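Local coordinates for protein 1-deoxy-D-xylulose 5-phosphate reductoisomerase (Moraxella catarrhalis, PDB 4ZQG) that probably catalyses the NAD(P)H-dependent conversion of 1-deoxy-D-xylulose 5-phosphate to 2-C-methyl-D-erythritol 4-phosphate in isoprenoid biosynthesis, and binds the inhibitor fosmidomycin, at residues S112-A117 against I124-K129; E130-A135 against L236-H241; L245-I250 against Y327-G332. All blocks are in the same frame, centred on the assembly; numbering follows the deposited sequence.

Contact 1: S112-A117 against I124-K129; sequences SSTLAA and ILLANK. With NAD (nicotinamide-adenine-dinucleotide), chain C.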
loop_
_atom_site.group_PDB
_atom_site.type_symbol
_atom_site.label_atom_id
_atom_site.label_comp_id
_atom_site.label_asym_id
_atom_site.label_seq_id
_atom_site.Cartn_x
_atom_site.Cartn_y
_atom_site.Cartn_z
ATOM N N SER A 112 27.632 7.213 17.039
ATOM C CA SER A 112 28.721 7.991 16.469
ATOM C C SER A 112 29.034 7.606 15.040
ATOM O O SER A 112 29.314 8.448 14.232
ATOM C CB SER A 112 29.922 7.801 17.340
ATOM O OG SER A 112 29.433 7.338 18.594
ATOM N N SER A 113 28.982 6.328 14.716
ATOM C CA SER A 113 29.233 5.912 13.352
ATOM C C SER A 113 28.060 6.244 12.433
ATOM O O SER A 113 28.263 6.549 11.247
ATOM C CB SER A 113 29.539 4.423 13.292
ATOM O OG SER A 113 28.626 3.707 14.095
ATOM N N THR A 114 26.838 6.204 12.966
ATOM C CA THR A 114 25.708 6.694 12.191
ATOM C C THR A 114 25.922 8.162 11.815
ATOM O O THR A 114 25.743 8.509 10.680
ATOM C CB THR A 114 24.384 6.507 12.919
ATOM O OG1 THR A 114 24.234 5.133 13.270
ATOM C CG2 THR A 114 23.182 6.952 12.030
ATOM N N LEU A 115 26.364 8.987 12.754
ATOM C CA LEU A 115 26.658 10.364 12.458
ATOM C C LEU A 115 27.788 10.542 11.481
ATOM O O LEU A 115 27.689 11.353 10.555
ATOM C CB LEU A 115 27.026 11.133 13.705
ATOM C CG LEU A 115 25.888 11.475 14.637
ATOM C CD1 LEU A 115 26.466 12.000 15.935
ATOM C CD2 LEU A 115 24.987 12.522 14.040
ATOM N N ALA A 116 28.889 9.851 11.721
ATOM C CA ALA A 116 30.022 9.878 10.791
ATOM C C ALA A 116 29.553 9.599 9.364
ATOM O O ALA A 116 29.956 10.267 8.423
ATOM C CB ALA A 116 31.083 8.852 11.204
ATOM N N ALA A 117 28.705 8.591 9.215
ATOM C CA ALA A 117 28.127 8.277 7.912
ATOM C C ALA A 117 27.244 9.459 7.379
ATOM O O ALA A 117 27.349 9.850 6.220
ATOM C CB ALA A 117 27.335 6.980 7.993
ATOM N N ILE A 124 22.671 5.619 3.736
ATOM C CA ILE A 124 22.625 4.921 5.006
ATOM C C ILE A 124 21.346 4.099 5.094
ATOM O O ILE A 124 20.268 4.646 4.968
ATOM C CB ILE A 124 22.592 5.927 6.173
ATOM C CG1 ILE A 124 23.715 6.955 6.058
ATOM C CG2 ILE A 124 22.597 5.220 7.512
ATOM C CD1 ILE A 124 23.806 7.874 7.244
ATOM N N LEU A 125 21.477 2.815 5.390
ATOM C CA LEU A 125 20.370 1.933 5.585
ATOM C C LEU A 125 20.228 1.689 7.075
ATOM O O LEU A 125 21.026 0.978 7.681
ATOM C CB LEU A 125 20.630 0.598 4.879
ATOM C CG LEU A 125 20.364 0.486 3.382
ATOM C CD1 LEU A 125 20.862 1.685 2.613
ATOM C CD2 LEU A 125 21.002 -0.751 2.811
ATOM N N LEU A 126 19.169 2.232 7.667
ATOM C CA LEU A 126 19.104 2.350 9.101
ATOM C C LEU A 126 18.296 1.268 9.735
ATOM O O LEU A 126 17.127 1.157 9.533
ATOM C CB LEU A 126 18.538 3.708 9.464
ATOM C CG LEU A 126 18.747 4.087 10.915
ATOM C CD1 LEU A 126 20.205 4.288 11.204
ATOM C CD2 LEU A 126 17.992 5.357 11.189
ATOM N N ALA A 127 18.943 0.446 10.528
ATOM C CA ALA A 127 18.231 -0.538 11.315
ATOM C C ALA A 127 18.210 0.026 12.693
ATOM O O ALA A 127 17.190 0.105 13.360
ATOM C CB ALA A 127 18.966 -1.872 11.298
ATOM N N ASN A 128 19.394 0.401 13.102
ATOM C CA ASN A 128 19.692 0.982 14.395
ATOM C C ASN A 128 18.832 2.211 14.735
ATOM O O ASN A 128 19.199 3.367 14.434
ATOM C CB ASN A 128 21.168 1.348 14.353
ATOM C CG ASN A 128 21.609 2.059 15.557
ATOM O OD1 ASN A 128 22.364 3.020 15.457
ATOM N ND2 ASN A 128 21.156 1.605 16.719
ATOM N N LYS A 129 17.720 1.937 15.396
ATOM C CA LYS A 129 16.684 2.972 15.691
ATOM C C LYS A 129 17.057 3.834 16.905
ATOM O O LYS A 129 16.687 5.008 16.960
ATOM C CB LYS A 129 15.304 2.328 15.927
ATOM C CG LYS A 129 15.284 1.408 17.155
ATOM C CD LYS A 129 13.987 0.642 17.266
ATOM C CE LYS A 129 13.740 -0.215 16.055
ATOM N NZ LYS A 129 12.736 -1.267 16.387
HETATM P PA NAD C . 21.965 -8.003 17.485
HETATM O O1A NAD C . 22.011 -7.907 18.972
HETATM O O2A NAD C . 21.549 -9.285 16.795
HETATM O O5B NAD C . 23.331 -7.467 16.804
HETATM C C5B NAD C . 23.931 -6.218 17.107
HETATM C C4B NAD C . 25.202 -5.999 16.271
HETATM O O4B NAD C . 25.848 -4.818 16.782
HETATM C C3B NAD C . 26.211 -7.152 16.360
HETATM O O3B NAD C . 26.889 -7.371 15.120
HETATM C C2B NAD C . 27.193 -6.671 17.416
HETATM O O2B NAD C . 28.539 -7.067 17.160
HETATM C C1B NAD C . 27.102 -5.150 17.376
HETATM N N9A NAD C . 27.253 -4.556 18.737
HETATM C C8A NAD C . 26.584 -4.934 19.841
HETATM N N7A NAD C . 26.961 -4.205 20.919
HETATM C C5A NAD C . 27.893 -3.342 20.518
HETATM C C6A NAD C . 28.693 -2.305 21.207
HETATM N N6A NAD C . 28.523 -2.072 22.548
HETATM N N1A NAD C . 29.568 -1.635 20.429
HETATM C C2A NAD C . 29.736 -1.903 19.101
HETATM N N3A NAD C . 29.048 -2.841 18.409
HETATM C C4A NAD C . 28.113 -3.577 19.074
HETATM O O3 NAD C . 20.990 -6.801 17.017
HETATM P PN NAD C . 19.794 -6.808 15.935
HETATM O O1N NAD C . 18.652 -7.535 16.612
HETATM O O2N NAD C . 20.381 -7.169 14.592
HETATM O O5D NAD C . 19.498 -5.228 15.973
HETATM C C5D NAD C . 20.283 -4.296 15.225
HETATM C C4D NAD C . 19.563 -2.949 15.143
HETATM O O4D NAD C . 18.519 -2.962 14.165
HETATM C C3D NAD C . 18.911 -2.609 16.472
HETATM O O3D NAD C . 19.011 -1.199 16.639
HETATM C C2D NAD C . 17.480 -3.075 16.319
HETATM O O2D NAD C . 16.603 -2.376 17.214
HETATM C C1D NAD C . 17.243 -2.825 14.825
HETATM N N1N NAD C . 16.250 -3.746 14.252
HETATM C C2N NAD C . 16.460 -5.086 14.242
HETATM C C3N NAD C . 15.490 -5.968 13.722
HETATM C C7N NAD C . 15.695 -7.461 13.668
HETATM O O7N NAD C . 14.977 -8.144 12.961
HETATM N N7N NAD C . 16.668 -8.031 14.377
HETATM C C4N NAD C . 14.316 -5.437 13.212
HETATM C C5N NAD C . 14.150 -4.074 13.224
HETATM C C6N NAD C . 15.115 -3.233 13.748
#
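Ala117 and Ile124 make the tight end of this contact, where the helix comes closest to the strand that follows it: CD1 of Ile124 lies 3.7 Å from CB of Ala117. The isoleucine gets there because CG1 stands opposite its own carbonyl carbon (chi1 -52°), which carries CD1 to the helix. The same methyl group reaches the preceding turn of the helix, 4.0 Å from the carbonyl O of Thr114. Toward the coenzyme the fit slackens. CG2 of Thr114 meets CD1 of Leu126 at 4.1 Å, the two side chains crossing at about a right angle. Farther on, OG1 of Thr114 and OD1 of Asn128 stand 3.6 Å apart without bonding directly. Each is instead hydrogen-bonded to Ser131 OG of helix 130-146, and the threonine hydroxyl also to Gly110 O just before its own helix, so these buried polar atoms are satisfied. Beyond the strand, the chain meets NAD: Ala127 CB lies 3.1 Å from O4D and Asn128 CA 3.2 Å from O3D, both on the nicotinamide ribose. Lys129 continues to the active site, bridging to Asp154 through NZ. The contact joins helix 111-120 to strand 123-126 in the beta-alpha-beta unit begun by strand 100-103, within the parallel sheet of the Rossmann-like domain; helix 85-93 packs against Ala117, and strand 123-126 runs between strands 100-103 and 149-152.

Contact 2: E130-A135 against L236-H241; sequences ESLVMA and LIEACH. With NAD (nicotinamide-adenine-dinucleotide), chain C.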
loop_
_atom_site.group_PDB
_atom_site.type_symbol
_atom_site.label_atom_id
_atom_site.label_comp_id
_atom_site.label_asym_id
_atom_site.label_seq_id
_atom_site.Cartn_x
_atom_site.Cartn_y
_atom_site.Cartn_z
ATOM N N GLU A 130 17.792 3.257 17.852
ATOM C CA GLU A 130 18.310 4.021 18.960
ATOM C C GLU A 130 19.122 5.251 18.492
ATOM O O GLU A 130 19.161 6.268 19.166
ATOM C CB GLU A 130 19.094 3.119 19.915
ATOM C CG GLU A 130 18.268 1.940 20.480
ATOM C CD GLU A 130 18.305 0.645 19.622
ATOM O OE1 GLU A 130 18.662 0.706 18.416
ATOM O OE2 GLU A 130 17.959 -0.458 20.134
ATOM N N SER A 131 19.713 5.201 17.310
ATOM C CA SER A 131 20.362 6.399 16.771
ATOM C C SER A 131 19.452 7.624 16.577
ATOM O O SER A 131 19.830 8.749 16.837
ATOM C CB SER A 131 21.002 6.068 15.441
ATOM O OG SER A 131 22.318 5.620 15.681
ATOM N N LEU A 132 18.264 7.383 16.065
ATOM C CA LEU A 132 17.304 8.430 15.829
ATOM C C LEU A 132 16.542 8.824 17.112
ATOM O O LEU A 132 16.288 10.010 17.316
ATOM C CB LEU A 132 16.356 8.005 14.695
ATOM C CG LEU A 132 16.483 8.758 13.363
ATOM C CD1 LEU A 132 17.862 9.229 12.954
ATOM C CD2 LEU A 132 15.946 7.872 12.279
ATOM N N VAL A 133 16.218 7.871 17.980
ATOM C CA VAL A 133 15.585 8.174 19.254
ATOM C C VAL A 133 16.463 9.085 20.094
ATOM O O VAL A 133 15.976 9.882 20.880
ATOM C CB VAL A 133 15.348 6.907 20.082
ATOM C CG1 VAL A 133 14.899 7.221 21.486
ATOM C CG2 VAL A 133 14.335 5.998 19.430
ATOM N N MET A 134 17.780 8.954 19.956
ATOM C CA MET A 134 18.721 9.746 20.763
ATOM C C MET A 134 19.304 10.971 20.103
ATOM O O MET A 134 19.676 11.899 20.796
ATOM C CB MET A 134 19.855 8.855 21.232
ATOM C CG MET A 134 19.301 7.795 22.134
ATOM S SD MET A 134 20.499 7.300 23.337
ATOM C CE MET A 134 21.779 6.841 22.192
ATOM N N ALA A 135 19.390 10.991 18.789
ATOM C CA ALA A 135 20.058 12.077 18.124
ATOM C C ALA A 135 19.386 12.405 16.813
ATOM O O ALA A 135 20.039 12.816 15.851
ATOM C CB ALA A 135 21.511 11.709 17.904
ATOM N N LEU A 236 7.944 4.909 17.313
ATOM C CA LEU A 236 7.179 6.148 17.278
ATOM C C LEU A 236 8.119 7.360 17.181
ATOM O O LEU A 236 7.922 8.239 16.309
ATOM C CB LEU A 236 6.202 6.206 18.469
ATOM C CG LEU A 236 5.576 7.526 18.807
ATOM C CD1 LEU A 236 4.797 7.988 17.593
ATOM C CD2 LEU A 236 4.630 7.379 19.982
ATOM N N ILE A 237 9.153 7.405 18.017
ATOM C CA ILE A 237 10.069 8.514 17.949
ATOM C C ILE A 237 10.898 8.486 16.678
ATOM O O ILE A 237 11.107 9.530 16.057
ATOM C CB ILE A 237 10.945 8.557 19.186
ATOM C CG1 ILE A 237 10.076 8.840 20.404
ATOM C CG2 ILE A 237 12.032 9.607 19.045
ATOM C CD1 ILE A 237 10.579 8.153 21.659
ATOM N N GLU A 238 11.355 7.296 16.268
ATOM C CA GLU A 238 12.049 7.105 14.971
ATOM C C GLU A 238 11.231 7.678 13.828
ATOM O O GLU A 238 11.764 8.418 12.995
ATOM C CB GLU A 238 12.366 5.603 14.702
ATOM C CG GLU A 238 13.168 5.284 13.404
ATOM C CD GLU A 238 13.520 3.776 13.192
ATOM O OE1 GLU A 238 14.633 3.472 12.669
ATOM O OE2 GLU A 238 12.686 2.882 13.515
ATOM N N ALA A 239 9.942 7.348 13.794
ATOM C CA ALA A 239 9.054 7.836 12.745
ATOM C C ALA A 239 8.943 9.368 12.688
ATOM O O ALA A 239 8.991 9.971 11.598
ATOM C CB ALA A 239 7.685 7.228 12.914
ATOM N N CYS A 240 8.818 9.995 13.853
ATOM C CA CYS A 240 8.819 11.443 13.912
ATOM C C CYS A 240 10.020 12.040 13.203
ATOM O O CYS A 240 9.849 12.913 12.374
ATOM C CB CYS A 240 8.745 11.954 15.356
ATOM S SG CYS A 240 7.252 11.544 16.315
ATOM N N HIS A 241 11.232 11.581 13.493
ATOM C CA HIS A 241 12.401 12.121 12.800
ATOM C C HIS A 241 12.452 11.728 11.357
ATOM O O HIS A 241 12.830 12.528 10.515
ATOM C CB HIS A 241 13.707 11.688 13.453
ATOM C CG HIS A 241 13.848 12.158 14.849
ATOM N ND1 HIS A 241 14.156 13.467 15.160
ATOM C CD2 HIS A 241 13.666 11.513 16.025
ATOM C CE1 HIS A 241 14.148 13.606 16.473
ATOM N NE2 HIS A 241 13.863 12.432 17.021
HETATM P PA NAD C . 21.965 -8.003 17.485
HETATM O O1A NAD C . 22.011 -7.907 18.972
HETATM O O2A NAD C . 21.549 -9.285 16.795
HETATM O O5B NAD C . 23.331 -7.467 16.804
HETATM C C5B NAD C . 23.931 -6.218 17.107
HETATM C C4B NAD C . 25.202 -5.999 16.271
HETATM O O4B NAD C . 25.848 -4.818 16.782
HETATM C C3B NAD C . 26.211 -7.152 16.360
HETATM O O3B NAD C . 26.889 -7.371 15.120
HETATM C C2B NAD C . 27.193 -6.671 17.416
HETATM O O2B NAD C . 28.539 -7.067 17.160
HETATM C C1B NAD C . 27.102 -5.150 17.376
HETATM N N9A NAD C . 27.253 -4.556 18.737
HETATM C C8A NAD C . 26.584 -4.934 19.841
HETATM N N7A NAD C . 26.961 -4.205 20.919
HETATM C C5A NAD C . 27.893 -3.342 20.518
HETATM C C6A NAD C . 28.693 -2.305 21.207
HETATM N N6A NAD C . 28.523 -2.072 22.548
HETATM N N1A NAD C . 29.568 -1.635 20.429
HETATM C C2A NAD C . 29.736 -1.903 19.101
HETATM N N3A NAD C . 29.048 -2.841 18.409
HETATM C C4A NAD C . 28.113 -3.577 19.074
HETATM O O3 NAD C . 20.990 -6.801 17.017
HETATM P PN NAD C . 19.794 -6.808 15.935
HETATM O O1N NAD C . 18.652 -7.535 16.612
HETATM O O2N NAD C . 20.381 -7.169 14.592
HETATM O O5D NAD C . 19.498 -5.228 15.973
HETATM C C5D NAD C . 20.283 -4.296 15.225
HETATM C C4D NAD C . 19.563 -2.949 15.143
HETATM O O4D NAD C . 18.519 -2.962 14.165
HETATM C C3D NAD C . 18.911 -2.609 16.472
HETATM O O3D NAD C . 19.011 -1.199 16.639
HETATM C C2D NAD C . 17.480 -3.075 16.319
HETATM O O2D NAD C . 16.603 -2.376 17.214
HETATM C C1D NAD C . 17.243 -2.825 14.825
HETATM N N1N NAD C . 16.250 -3.746 14.252
HETATM C C2N NAD C . 16.460 -5.086 14.242
HETATM C C3N NAD C . 15.490 -5.968 13.722
HETATM C C7N NAD C . 15.695 -7.461 13.668
HETATM O O7N NAD C . 14.977 -8.144 12.961
HETATM N N7N NAD C . 16.668 -8.031 14.377
HETATM C C4N NAD C . 14.316 -5.437 13.212
HETATM C C5N NAD C . 14.150 -4.074 13.224
HETATM C C6N NAD C . 15.115 -3.233 13.748
HETATM O O HOH W 1 15.005 11.993 19.895
#
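Leu132 and His241 lie alongside one another, their side chains running in opposite senses, with CG of the leucine 4.0 Å from CB of the histidine. Beyond that aliphatic touch the imidazole extends to the leucine backbone, and its CD2 comes within 3.3 Å of Leu132 O, which approaches the ring obliquely. The ring nitrogen NE2 is engaged elsewhere: water 1 sits 3.1 Å from it and donates to Val133 O, so a single solvent molecule links the histidine to the next carbonyl of the opposing helix. Leu132 also meets Glu238 at about a right angle, CD2 resting 4.0 Å from CG. Glu238 is extended, CG lying opposite the backbone N (chi1 -177°), and offers this methylene to the leucine. The two helices cross at 72°, their segment axes 8.3 Å apart at the closest point, and join two parts of the enzyme: helix 130-146 follows strand 123-126 of the Rossmann-like coenzyme domain, whereas helix 230-243 carries the magnesium ligand Glu235. One turn back from His241, Ile237 directs CG2 at the backbone of Val133, 3.8 Å from its CA, while helix 333-351 covers the neighbouring face through Asn340 and Cys336. At the start of helix 130-146 Glu130 is turned to the coenzyme, its bent side chain bringing OE1 to accept a hydrogen bond from the NAD ribose hydroxyl O3D at 2.6 Å.

Contact 3: L245-I250 against Y327-G332; sequences LKEHQI and YAARLG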
loop_
_atom_site.group_PDB
_atom_site.type_symbol
_atom_site.label_atom_id
_atom_site.label_comp_id
_atom_site.label_asym_id
_atom_site.label_seq_id
_atom_site.Cartn_x
_atom_site.Cartn_y
_atom_site.Cartn_z
ATOM N N LEU A 245 7.462 14.520 11.311
ATOM C CA LEU A 245 6.170 14.749 11.924
ATOM C C LEU A 245 6.281 14.786 13.443
ATOM O O LEU A 245 7.345 14.477 14.000
ATOM C CB LEU A 245 5.259 13.592 11.557
ATOM C CG LEU A 245 4.988 13.365 10.075
ATOM C CD1 LEU A 245 4.161 12.112 9.916
ATOM C CD2 LEU A 245 4.235 14.537 9.445
ATOM N N LYS A 246 5.178 15.103 14.121
ATOM C CA LYS A 246 5.082 15.043 15.584
ATOM C C LYS A 246 4.226 13.870 15.978
ATOM O O LYS A 246 3.550 13.316 15.158
ATOM C CB LYS A 246 4.479 16.317 16.160
ATOM C CG LYS A 246 5.135 17.589 15.679
ATOM C CD LYS A 246 6.463 17.788 16.340
ATOM C CE LYS A 246 7.090 19.076 15.873
ATOM N NZ LYS A 246 8.337 19.226 16.659
ATOM N N GLU A 247 4.278 13.464 17.231
ATOM C CA GLU A 247 3.666 12.202 17.629
ATOM C C GLU A 247 2.156 12.139 17.434
ATOM O O GLU A 247 1.626 11.064 17.249
ATOM C CB GLU A 247 4.020 11.806 19.075
ATOM C CG GLU A 247 3.693 12.828 20.160
ATOM C CD GLU A 247 2.194 13.072 20.354
ATOM O OE1 GLU A 247 1.442 12.083 20.296
ATOM O OE2 GLU A 247 1.772 14.239 20.595
ATOM N N HIS A 248 1.463 13.263 17.511
ATOM C CA HIS A 248 -0.007 13.254 17.354
ATOM C C HIS A 248 -0.384 12.701 15.977
ATOM O O HIS A 248 -1.343 11.960 15.857
ATOM C CB HIS A 248 -0.646 14.637 17.619
ATOM C CG HIS A 248 -0.212 15.688 16.668
ATOM N ND1 HIS A 248 -0.912 15.990 15.528
ATOM C CD2 HIS A 248 0.887 16.469 16.648
ATOM C CE1 HIS A 248 -0.275 16.921 14.845
ATOM N NE2 HIS A 248 0.825 17.228 15.504
ATOM N N GLN A 249 0.425 13.006 14.970
ATOM C CA GLN A 249 0.277 12.438 13.637
ATOM C C GLN A 249 0.634 10.946 13.427
ATOM O O GLN A 249 0.493 10.437 12.303
ATOM C CB GLN A 249 1.070 13.293 12.662
ATOM C CG GLN A 249 0.305 14.541 12.272
ATOM C CD GLN A 249 1.183 15.535 11.555
ATOM O OE1 GLN A 249 2.246 15.958 12.104
ATOM N NE2 GLN A 249 0.769 15.934 10.332
ATOM N N ILE A 250 1.102 10.244 14.457
ATOM C CA ILE A 250 1.465 8.848 14.302
ATOM C C ILE A 250 0.764 8.034 15.342
ATOM O O ILE A 250 1.000 8.215 16.500
ATOM C CB ILE A 250 2.970 8.666 14.489
ATOM C CG1 ILE A 250 3.736 9.469 13.442
ATOM C CG2 ILE A 250 3.346 7.201 14.374
ATOM C CD1 ILE A 250 5.202 9.538 13.736
ATOM N N TYR A 327 4.715 10.382 25.656
ATOM C CA TYR A 327 5.046 11.441 26.584
ATOM C C TYR A 327 6.430 11.968 26.301
ATOM O O TYR A 327 6.635 13.168 26.203
ATOM C CB TYR A 327 4.914 10.930 28.004
ATOM C CG TYR A 327 5.415 11.880 29.077
ATOM C CD1 TYR A 327 5.036 13.230 29.093
ATOM C CD2 TYR A 327 6.263 11.418 30.104
ATOM C CE1 TYR A 327 5.496 14.087 30.093
ATOM C CE2 TYR A 327 6.713 12.262 31.101
ATOM C CZ TYR A 327 6.335 13.592 31.094
ATOM O OH TYR A 327 6.802 14.416 32.102
ATOM N N ALA A 328 7.388 11.074 26.107
ATOM C CA ALA A 328 8.763 11.499 25.867
ATOM C C ALA A 328 8.891 12.158 24.509
ATOM O O ALA A 328 9.553 13.174 24.371
ATOM C CB ALA A 328 9.721 10.324 26.004
ATOM N N ALA A 329 8.238 11.603 23.496
ATOM C CA ALA A 329 8.293 12.218 22.175
ATOM C C ALA A 329 7.844 13.668 22.207
ATOM O O ALA A 329 8.438 14.501 21.552
ATOM C CB ALA A 329 7.450 11.438 21.199
ATOM N N ARG A 330 6.799 13.957 22.980
ATOM C CA ARG A 330 6.328 15.323 23.163
ATOM C C ARG A 330 7.336 16.189 23.913
ATOM O O ARG A 330 7.468 17.382 23.615
ATOM C CB ARG A 330 4.992 15.339 23.917
ATOM C CG ARG A 330 3.789 15.087 23.035
ATOM C CD ARG A 330 2.705 14.277 23.739
ATOM N NE ARG A 330 1.597 15.099 24.219
ATOM C CZ ARG A 330 0.366 14.641 24.415
ATOM N NH1 ARG A 330 0.092 13.371 24.172
ATOM N NH2 ARG A 330 -0.585 15.447 24.868
ATOM N N LEU A 331 8.033 15.603 24.890
ATOM C CA LEU A 331 9.023 16.359 25.671
ATOM C C LEU A 331 10.238 16.743 24.855
ATOM O O LEU A 331 10.839 17.731 25.133
ATOM C CB LEU A 331 9.438 15.634 26.944
ATOM C CG LEU A 331 8.451 15.555 28.126
ATOM C CD1 LEU A 331 9.140 15.913 29.411
ATOM C CD2 LEU A 331 7.249 16.465 28.045
ATOM N N GLY A 332 10.569 16.003 23.813
ATOM C CA GLY A 332 11.720 16.348 22.975
ATOM C C GLY A 332 12.879 15.423 23.247
ATOM O O GLY A 332 12.736 14.408 23.962
#
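Glu247, at the start of the short 3-10 turn 247-249, faces Ala329 in the last turns of helix 320-331, with their CA atoms 6.5 Å apart as the closest backbone approach. Between them the CB atoms of Glu247 and Ala329 touch at 4.1 Å. From there CG of the glutamate sits between the backbone N and the carbonyl carbon (chi1 56°) and the chain bends at chi2 (66°), which lays the carboxylate obliquely across the aliphatic part of Arg330. OE2 of Glu247 lies 3.3 Å from CG of Arg330, and the salt bridge from this oxygen to Arg330 NE is long at 3.7 Å. Carboxylate and guanidinium planes are only 9° apart, yet the oxygen stands well out of the guanidinium plane, so the attraction is one of charge alone. It is also tentative, since Arg330 has two conformers. The firmer polar partner of Glu247 is Arg326, whose NH2 forms a salt bridge with Glu247 OE1 and a hydrogen bond with Ile250 O. Gly332 ends the helix with positive phi and at once takes the N-cap position of helix 333-351. A glutamate of the 3-10 turn, paired chiefly with Arg326, thus joins the approach to strand 250-254 of the mixed sheet to the helical C-terminal domain of DXP reductoisomerases.

In the fold
Following the chain from the N terminus, the three contacts come in series, none enclosing or crossing another. Contact 1 closes the short turn between helix 111-120 and strand 123-126. Helix 130-146 follows directly and opens contact 2, whose long loop, through strand 149-152 and into the mixed sheet, returns at helix 230-243. Contacts 1 and 2 touch, Leu126 packing on Leu132, and both border NAD. The chain then leaves helix 230-243 into contact 3, which closes on helix 320-331 after the remaining mixed-sheet strands; Ile250 packs back on Leu236 and Ala239. Coenzyme domain, metal-bearing helix and C-terminal helices are thereby tied in turn, with contacts 1 and 3 not touching.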